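Local structure of glutathione S-transferase (4MP4) at residues A[106-111]-A[168-173]; A[123-128]-A[202-207]. The protein probably conjugates glutathione to electrophilic substrates. All blocks are in the same frame, centred on the assembly; numbering follows the deposited sequence.

Contact 1. Residues A[106-111]-A[168-173]; sequences AWLRSD and AELALM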
ATOM      1  N   ALA A 106      -3.580   1.328   4.430  1.00 13.88           N
ATOM      2  CA  ALA A 106      -2.222   1.045   4.009  1.00 13.72           C
ATOM      3  C   ALA A 106      -1.569   0.115   5.022  1.00 14.27           C
ATOM      4  O   ALA A 106      -0.861  -0.845   4.680  1.00 20.81           O
ATOM      5  CB  ALA A 106      -1.427   2.325   3.828  1.00 14.23           C
ATOM      6  N   TRP A 107      -1.873   0.388   6.278  1.00 20.49           N
ATOM      7  CA  TRP A 107      -1.336  -0.342   7.404  1.00 15.86           C
ATOM      8  C   TRP A 107      -1.797  -1.803   7.423  1.00 19.88           C
ATOM      9  O   TRP A 107      -0.979  -2.719   7.594  1.00 20.30           O
ATOM     10  CB  TRP A 107      -1.731   0.394   8.680  1.00 16.02           C
ATOM     11  CG  TRP A 107      -1.397  -0.339   9.897  1.00 19.62           C
ATOM     12  CD1 TRP A 107      -0.148  -0.617  10.382  1.00 19.22           C
ATOM     13  CD2 TRP A 107      -2.328  -0.909  10.821  1.00 14.32           C
ATOM     14  NE1 TRP A 107      -0.251  -1.324  11.565  1.00 14.54           N
ATOM     15  CE2 TRP A 107      -1.572  -1.514  11.845  1.00 19.77           C
ATOM     16  CE3 TRP A 107      -3.718  -0.970  10.864  1.00 20.56           C
ATOM     17  CZ2 TRP A 107      -2.181  -2.165  12.911  1.00 14.57           C
ATOM     18  CZ3 TRP A 107      -4.313  -1.621  11.919  1.00 18.50           C
ATOM     19  CH2 TRP A 107      -3.543  -2.212  12.928  1.00 18.81           C
ATOM     20  N   LEU A 108      -3.100  -2.022   7.236  1.00 13.11           N
ATOM     21  CA  LEU A 108      -3.642  -3.375   7.078  1.00 14.20           C
ATOM     22  C   LEU A 108      -2.996  -4.133   5.923  1.00 15.33           C
ATOM     23  O   LEU A 108      -2.764  -5.336   6.024  1.00 25.46           O
ATOM     24  CB  LEU A 108      -5.163  -3.342   6.842  1.00 15.02           C
ATOM     25  CG  LEU A 108      -6.030  -2.809   7.977  1.00 13.67           C
ATOM     26  CD1 LEU A 108      -7.466  -2.600   7.508  1.00 13.11           C
ATOM     27  CD2 LEU A 108      -5.943  -3.754   9.180  1.00 13.02           C
ATOM     28  N   ARG A 109      -2.735  -3.444   4.814  1.00 19.40           N
ATOM     29  CA  ARG A 109      -2.144  -4.084   3.629  1.00 16.59           C
ATOM     30  C   ARG A 109      -0.703  -4.536   3.846  1.00 21.71           C
ATOM     31  O   ARG A 109      -0.330  -5.620   3.413  1.00 28.72           O
ATOM     32  CB  ARG A 109      -2.191  -3.152   2.414  1.00 16.92           C
ATOM     33  CG  ARG A 109      -1.382  -3.640   1.200  1.00 12.04           C
ATOM     34  CD  ARG A 109      -2.104  -4.742   0.458  1.00 19.11           C
ATOM     35  NE  ARG A 109      -1.295  -5.404  -0.569  1.00 26.38           N
ATOM     36  CZ  ARG A 109      -0.528  -6.477  -0.358  1.00 28.96           C
ATOM     37  NH1 ARG A 109      -0.408  -7.009   0.862  1.00 18.45           N
ATOM     38  NH2 ARG A 109       0.143  -7.012  -1.369  1.00 30.09           N
ATOM     39  N   SER A 110       0.089  -3.716   4.535  1.00 12.42           N
ATOM     40  CA  SER A 110       1.536  -3.893   4.583  1.00 16.77           C
ATOM     41  C   SER A 110       2.140  -4.287   5.925  1.00 21.41           C
ATOM     42  O   SER A 110       3.196  -4.922   5.963  1.00 22.62           O
ATOM     43  CB  SER A 110       2.230  -2.621   4.105  1.00 24.22           C
ATOM     44  OG  SER A 110       2.037  -2.475   2.709  1.00 37.56           O
ATOM     45  N   ASP A 111       1.511  -3.871   7.022  1.00 16.44           N
ATOM     46  CA  ASP A 111       1.958  -4.300   8.340  1.00 16.76           C
ATOM     47  C   ASP A 111       1.216  -5.584   8.725  1.00 25.93           C
ATOM     48  O   ASP A 111       0.524  -6.182   7.890  1.00 29.64           O
ATOM     49  CB  ASP A 111       1.742  -3.191   9.361  1.00 22.89           C
ATOM     50  CG  ASP A 111       2.386  -3.490  10.703  1.00 47.90           C
ATOM     51  OD1 ASP A 111       3.251  -4.396  10.769  1.00 58.28           O
ATOM     52  OD2 ASP A 111       2.021  -2.825  11.697  1.00 58.94           O
ATOM     53  N   ALA A 168     -14.889  -2.862   6.059  1.00 11.74           N
ATOM     54  CA  ALA A 168     -14.885  -4.204   5.495  1.00 10.86           C
ATOM     55  C   ALA A 168     -13.474  -4.814   5.582  1.00 14.68           C
ATOM     56  O   ALA A 168     -13.320  -6.025   5.804  1.00 18.91           O
ATOM     57  CB  ALA A 168     -15.410  -4.192   4.057  1.00  9.06           C
ATOM     58  N   GLU A 169     -12.456  -3.968   5.444  1.00 11.77           N
ATOM     59  CA  GLU A 169     -11.067  -4.427   5.463  1.00 10.98           C
ATOM     60  C   GLU A 169     -10.633  -4.810   6.881  1.00 14.13           C
ATOM     61  O   GLU A 169      -9.922  -5.797   7.075  1.00 14.66           O
ATOM     62  CB  GLU A 169     -10.122  -3.364   4.890  1.00  7.95           C
ATOM     63  CG  GLU A 169     -10.380  -2.982   3.439  1.00 29.26           C
ATOM     64  CD  GLU A 169      -9.663  -1.680   3.027  1.00 28.22           C
ATOM     65  OE1 GLU A 169      -9.185  -0.960   3.920  1.00 22.67           O
ATOM     66  OE2 GLU A 169      -9.578  -1.375   1.819  1.00 20.47           O
ATOM     67  N   LEU A 170     -11.061  -4.020   7.868  1.00 16.64           N
ATOM     68  CA  LEU A 170     -10.718  -4.272   9.259  1.00 11.36           C
ATOM     69  C   LEU A 170     -11.428  -5.524   9.756  1.00  9.53           C
ATOM     70  O   LEU A 170     -10.815  -6.376  10.394  1.00 21.31           O
ATOM     71  CB  LEU A 170     -11.087  -3.071  10.142  1.00 11.41           C
ATOM     72  CG  LEU A 170     -10.791  -3.207  11.645  1.00 16.07           C
ATOM     73  CD1 LEU A 170      -9.286  -3.327  11.920  1.00 12.97           C
ATOM     74  CD2 LEU A 170     -11.362  -2.031  12.413  1.00 20.49           C
ATOM     75  N   ALA A 171     -12.718  -5.632   9.460  1.00  9.77           N
ATOM     76  CA  ALA A 171     -13.479  -6.821   9.833  1.00 14.28           C
ATOM     77  C   ALA A 171     -12.828  -8.098   9.310  1.00 13.01           C
ATOM     78  O   ALA A 171     -12.705  -9.068  10.048  1.00 16.49           O
ATOM     79  CB  ALA A 171     -14.927  -6.732   9.364  1.00 10.36           C
ATOM     80  N   LEU A 172     -12.421  -8.101   8.042  1.00 15.02           N
ATOM     81  CA  LEU A 172     -11.808  -9.300   7.479  1.00 15.84           C
ATOM     82  C   LEU A 172     -10.544  -9.639   8.269  1.00 13.82           C
ATOM     83  O   LEU A 172     -10.302 -10.796   8.603  1.00 15.44           O
ATOM     84  CB  LEU A 172     -11.528  -9.165   5.975  1.00  7.01           C
ATOM     85  CG  LEU A 172     -10.848 -10.405   5.375  1.00 22.29           C
ATOM     86  CD1 LEU A 172     -11.301 -10.633   3.927  1.00 12.06           C
ATOM     87  CD2 LEU A 172      -9.272 -10.367   5.497  1.00  7.35           C
ATOM     88  N   MET A 173      -9.755  -8.616   8.573  1.00 20.20           N
ATOM     89  CA  MET A 173      -8.538  -8.786   9.365  1.00 15.50           C
ATOM     90  C   MET A 173      -8.860  -9.401  10.706  1.00 18.81           C
ATOM     91  O   MET A 173      -8.201 -10.354  11.120  1.00 19.85           O
ATOM     92  CB  MET A 173      -7.819  -7.451   9.565  1.00 15.04           C
ATOM     93  CG  MET A 173      -6.419  -7.595  10.117  1.00 16.55           C
ATOM     94  SD  MET A 173      -5.262  -8.558   9.090  1.00 17.69           S
ATOM     95  CE  MET A 173      -4.674  -7.350   7.916  1.00  8.59           C
TER
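Leu108 reaches across from helix 95-110 and lays its two methyl groups between Glu169, Leu170 and Met173 of helix 165-178. Its CB bond points at that helix, and CG beside the backbone N (chi1 -64°) lets both methyls reach it. CD1 rests 3.8 Å from Glu169 CB and also lies near the Leu170 backbone N, while CD2 lies 4.0 Å from Met173 CG and 4.3 Å from Leu170 CD1. Leucine's fork suits this place, one methyl on the Glu169-Leu170 side and the other between Leu170 CD1 and Met173. Met173, bent at chi2 and chi3, runs alongside Leu108 in the opposing sense, and CE stops 3.4 Å from Leu108 O; a flexible thioether chain can fold around the leucine in this way. Glu169 meets Leu108 mainly through CB, while its OE2 bonds to Gln105 NE2.

The two helices belong to the all-helical C-terminal domain of the glutathione S-transferase fold. Their short segments approach to 10.6 Å at 35°, meeting through side chains, chiefly Leu108 and Met173. Further along, Arg109 turns from this seam to a cation-pi contact with Tyr20, and Ser110 OG makes a weak hydrogen bond to Ser110 OG of the second subunit.

Contact 2. Residues A[123-128]-A[202-207]; sequences VIFIQP and QKWLAL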
ATOM      1  N   VAL A 123      -8.422 -19.769   6.936  1.00 13.95           N
ATOM      2  CA  VAL A 123      -9.015 -19.973   8.259  1.00 11.30           C
ATOM      3  C   VAL A 123     -10.437 -19.404   8.371  1.00 17.11           C
ATOM      4  O   VAL A 123     -11.273 -19.951   9.109  1.00 14.11           O
ATOM      5  CB  VAL A 123      -8.105 -19.468   9.408  1.00 21.65           C
ATOM      6  CG1 VAL A 123      -6.674 -19.930   9.173  1.00 11.59           C
ATOM      7  CG2 VAL A 123      -8.165 -17.957   9.553  1.00 20.81           C
ATOM      8  N   ILE A 124     -10.722 -18.347   7.606  1.00 12.73           N
ATOM      9  CA  ILE A 124     -12.064 -17.761   7.549  1.00 13.95           C
ATOM     10  C   ILE A 124     -13.018 -18.603   6.698  1.00 14.42           C
ATOM     11  O   ILE A 124     -14.181 -18.784   7.052  1.00 19.98           O
ATOM     12  CB  ILE A 124     -12.035 -16.314   6.972  1.00 16.66           C
ATOM     13  CG1 ILE A 124     -11.172 -15.398   7.837  1.00 11.16           C
ATOM     14  CG2 ILE A 124     -13.451 -15.755   6.786  1.00 11.19           C
ATOM     15  CD1 ILE A 124     -10.874 -14.065   7.186  1.00 14.04           C
ATOM     16  N   PHE A 125     -12.522 -19.129   5.585  1.00 13.99           N
ATOM     17  CA  PHE A 125     -13.400 -19.755   4.592  1.00 15.21           C
ATOM     18  C   PHE A 125     -13.369 -21.284   4.546  1.00 15.37           C
ATOM     19  O   PHE A 125     -14.265 -21.897   3.980  1.00 18.00           O
ATOM     20  CB  PHE A 125     -13.092 -19.212   3.185  1.00 13.66           C
ATOM     21  CG  PHE A 125     -13.290 -17.720   3.040  1.00 15.98           C
ATOM     22  CD1 PHE A 125     -14.546 -17.154   3.182  1.00 15.52           C
ATOM     23  CD2 PHE A 125     -12.220 -16.887   2.740  1.00 18.68           C
ATOM     24  CE1 PHE A 125     -14.729 -15.773   3.039  1.00 13.84           C
ATOM     25  CE2 PHE A 125     -12.397 -15.513   2.592  1.00 13.34           C
ATOM     26  CZ  PHE A 125     -13.650 -14.959   2.732  1.00 10.76           C
ATOM     27  N   ILE A 126     -12.343 -21.909   5.115  1.00 14.12           N
ATOM     28  CA  ILE A 126     -12.208 -23.363   4.983  1.00 11.18           C
ATOM     29  C   ILE A 126     -12.143 -24.111   6.330  1.00 15.07           C
ATOM     30  O   ILE A 126     -13.014 -24.899   6.646  1.00 22.61           O
ATOM     31  CB  ILE A 126     -11.025 -23.708   4.063  1.00 15.69           C
ATOM     32  CG1 ILE A 126     -11.179 -22.923   2.752  1.00 16.28           C
ATOM     33  CG2 ILE A 126     -11.005 -25.175   3.778  1.00 11.30           C
ATOM     34  CD1 ILE A 126     -10.061 -23.071   1.769  1.00 12.38           C
ATOM     35  N   GLN A 127     -11.128 -23.843   7.131  1.00 13.83           N
ATOM     36  CA  GLN A 127     -10.991 -24.495   8.427  1.00 19.70           C
ATOM     37  C   GLN A 127      -9.900 -23.797   9.219  1.00 15.32           C
ATOM     38  O   GLN A 127      -8.976 -23.238   8.640  1.00 17.29           O
ATOM     39  CB  GLN A 127     -10.643 -25.971   8.265  1.00 27.30           C
ATOM     40  CG  GLN A 127      -9.518 -26.212   7.298  1.00 37.68           C
ATOM     41  CD  GLN A 127      -8.802 -27.511   7.551  1.00 43.27           C
ATOM     42  OE1 GLN A 127      -8.776 -28.010   8.672  1.00 46.10           O
ATOM     43  NE2 GLN A 127      -8.205 -28.063   6.513  1.00 44.21           N
ATOM     44  N   PRO A 128     -10.007 -23.818  10.549  1.00 16.44           N
ATOM     45  CA  PRO A 128      -9.009 -23.144  11.385  1.00 14.86           C
ATOM     46  C   PRO A 128      -7.629 -23.799  11.301  1.00 18.93           C
ATOM     47  O   PRO A 128      -7.505 -24.927  10.816  1.00 23.08           O
ATOM     48  CB  PRO A 128      -9.573 -23.294  12.797  1.00 16.66           C
ATOM     49  CG  PRO A 128     -11.014 -23.564  12.611  1.00 20.38           C
ATOM     50  CD  PRO A 128     -11.115 -24.363  11.347  1.00 17.57           C
ATOM     51  N   GLN A 202     -22.096 -10.004   2.412  1.00 17.99           N
ATOM     52  CA  GLN A 202     -22.949 -11.175   2.315  1.00 20.40           C
ATOM     53  C   GLN A 202     -22.998 -11.664   0.859  1.00 14.83           C
ATOM     54  O   GLN A 202     -22.998 -12.862   0.600  1.00 21.97           O
ATOM     55  CB  GLN A 202     -24.327 -10.797   2.855  1.00 18.92           C
ATOM     56  CG  GLN A 202     -25.064 -11.842   3.688  1.00 33.77           C
ATOM     57  CD  GLN A 202     -24.246 -12.488   4.793  1.00 28.34           C
ATOM     58  OE1 GLN A 202     -24.312 -13.700   4.964  1.00 37.16           O
ATOM     59  NE2 GLN A 202     -23.491 -11.695   5.550  1.00 20.79           N
ATOM     60  N   LYS A 203     -22.984 -10.738  -0.098  1.00 18.96           N
ATOM     61  CA  LYS A 203     -23.029 -11.118  -1.522  1.00 18.38           C
ATOM     62  C   LYS A 203     -21.743 -11.813  -1.989  1.00 17.92           C
ATOM     63  O   LYS A 203     -21.801 -12.731  -2.806  1.00 16.23           O
ATOM     64  CB  LYS A 203     -23.385  -9.922  -2.425  1.00 20.66           C
ATOM     65  CG  LYS A 203     -24.891  -9.662  -2.515  1.00 37.22           C
ATOM     66  CD  LYS A 203     -25.260  -8.272  -3.065  1.00 46.64           C
ATOM     67  CE  LYS A 203     -25.224  -8.203  -4.591  1.00 58.45           C
ATOM     68  NZ  LYS A 203     -26.156  -9.163  -5.283  1.00 62.22           N
ATOM     69  N   TRP A 204     -20.600 -11.367  -1.465  1.00 14.84           N
ATOM     70  CA  TRP A 204     -19.330 -12.074  -1.642  1.00 20.30           C
ATOM     71  C   TRP A 204     -19.411 -13.520  -1.130  1.00 18.47           C
ATOM     72  O   TRP A 204     -19.078 -14.461  -1.859  1.00 19.30           O
ATOM     73  CB  TRP A 204     -18.182 -11.335  -0.925  1.00 13.95           C
ATOM     74  CG  TRP A 204     -16.797 -11.944  -1.125  1.00 20.30           C
ATOM     75  CD1 TRP A 204     -16.043 -12.599  -0.192  1.00 13.74           C
ATOM     76  CD2 TRP A 204     -16.010 -11.933  -2.327  1.00 15.50           C
ATOM     77  NE1 TRP A 204     -14.837 -12.984  -0.729  1.00 14.19           N
ATOM     78  CE2 TRP A 204     -14.789 -12.593  -2.043  1.00 14.77           C
ATOM     79  CE3 TRP A 204     -16.217 -11.428  -3.620  1.00 15.40           C
ATOM     80  CZ2 TRP A 204     -13.780 -12.768  -2.994  1.00 15.53           C
ATOM     81  CZ3 TRP A 204     -15.216 -11.605  -4.574  1.00 16.14           C
ATOM     82  CH2 TRP A 204     -14.008 -12.269  -4.253  1.00 16.19           C
ATOM     83  N   LEU A 205     -19.856 -13.684   0.117  1.00 14.30           N
ATOM     84  CA  LEU A 205     -19.886 -14.995   0.766  1.00 25.50           C
ATOM     85  C   LEU A 205     -20.755 -16.005   0.027  1.00 22.87           C
ATOM     86  O   LEU A 205     -20.432 -17.190  -0.029  1.00 15.88           O
ATOM     87  CB  LEU A 205     -20.333 -14.868   2.223  1.00 24.80           C
ATOM     88  CG  LEU A 205     -19.539 -13.825   3.018  1.00 21.25           C
ATOM     89  CD1 LEU A 205     -19.976 -13.812   4.468  1.00 16.59           C
ATOM     90  CD2 LEU A 205     -18.042 -14.080   2.911  1.00 17.49           C
ATOM     91  N   ALA A 206     -21.847 -15.535  -0.557  1.00 15.72           N
ATOM     92  CA  ALA A 206     -22.727 -16.419  -1.322  1.00 17.36           C
ATOM     93  C   ALA A 206     -22.076 -16.751  -2.665  1.00 18.75           C
ATOM     94  O   ALA A 206     -22.147 -17.894  -3.139  1.00 22.32           O
ATOM     95  CB  ALA A 206     -24.083 -15.763  -1.533  1.00 17.29           C
ATOM     96  N   LEU A 207     -21.438 -15.739  -3.260  1.00 17.78           N
ATOM     97  CA  LEU A 207     -20.839 -15.864  -4.587  1.00 18.18           C
ATOM     98  C   LEU A 207     -19.762 -16.923  -4.557  1.00 17.46           C
ATOM     99  O   LEU A 207     -19.656 -17.722  -5.470  1.00 26.77           O
ATOM    100  CB  LEU A 207     -20.267 -14.525  -5.083  1.00 17.40           C
ATOM    101  CG  LEU A 207     -19.446 -14.558  -6.382  1.00 22.08           C
ATOM    102  CD1 LEU A 207     -20.288 -14.944  -7.561  1.00 21.83           C
ATOM    103  CD2 LEU A 207     -18.761 -13.222  -6.658  1.00 22.84           C
TER
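Phe125 and Leu205 are the facing positions, their CA atoms 8.9 Å apart, where the end of helix 122-125 meets the flank of helix 199-215. Both lie in the helical C-terminal domain of the glutathione S-transferase fold, and at this separation the contact is made by large side chains. Phe125 makes it from the last helical residue before Ile126 leaves helical geometry. Its CG sits beside the backbone N (chi1 -61°), and the CB bond is directed at the other helix, which carries the far end of the ring to the partner. A flat, rigid phenyl suits this task: it spans the distance and leaves one face to its neighbour in sequence, Ile124, whose CG2 stands 3.9 Å above the plane over the ring centre.

Two side chains receive the ring. Trp204, its side chain set nearly perpendicular to that of Phe125, presents the edge of its pyrrole part, with NE1 4.2 Å from Phe125 CZ; this is a van der Waals approach and no hydrogen bond joins the segments. The indole also meets Phe22 edge-to-face and the rings of Phe25 and Phe16, so that tryptophan links the helical domain to the N-terminal, thioredoxin-like one. Leu205 is the closer of the two partners, though less buried in the protein than Trp204; it also packs on Trp196, and a sulfate ion, probably from the crystallisation liquor, lies about 4 Å from its side chain. Its methyl CD2 meets the Phe125 ring at the edge, in the ring plane, 3.7 Å from CE1.

From the N terminus the chain first builds the thioredoxin-like domain, including helix 19-30, and then enters the helical domain. Contact 1 opens on helix 95-110; contact 2 opens soon after, at 123-128. Helix 165-178 returns to close the 56-residue loop of contact 1, and helix 199-215 later closes the 73-residue loop of contact 2. The loops therefore cross rather than nest. Although their centres lie about 17 Å apart, the contacts touch where Ile124 CD1 packs 3.6 Å from Leu172 O. Both also lean on helix 19-30, through Glu169 on Thr23 and Trp204 on Phe22, joining the two domains at separate points.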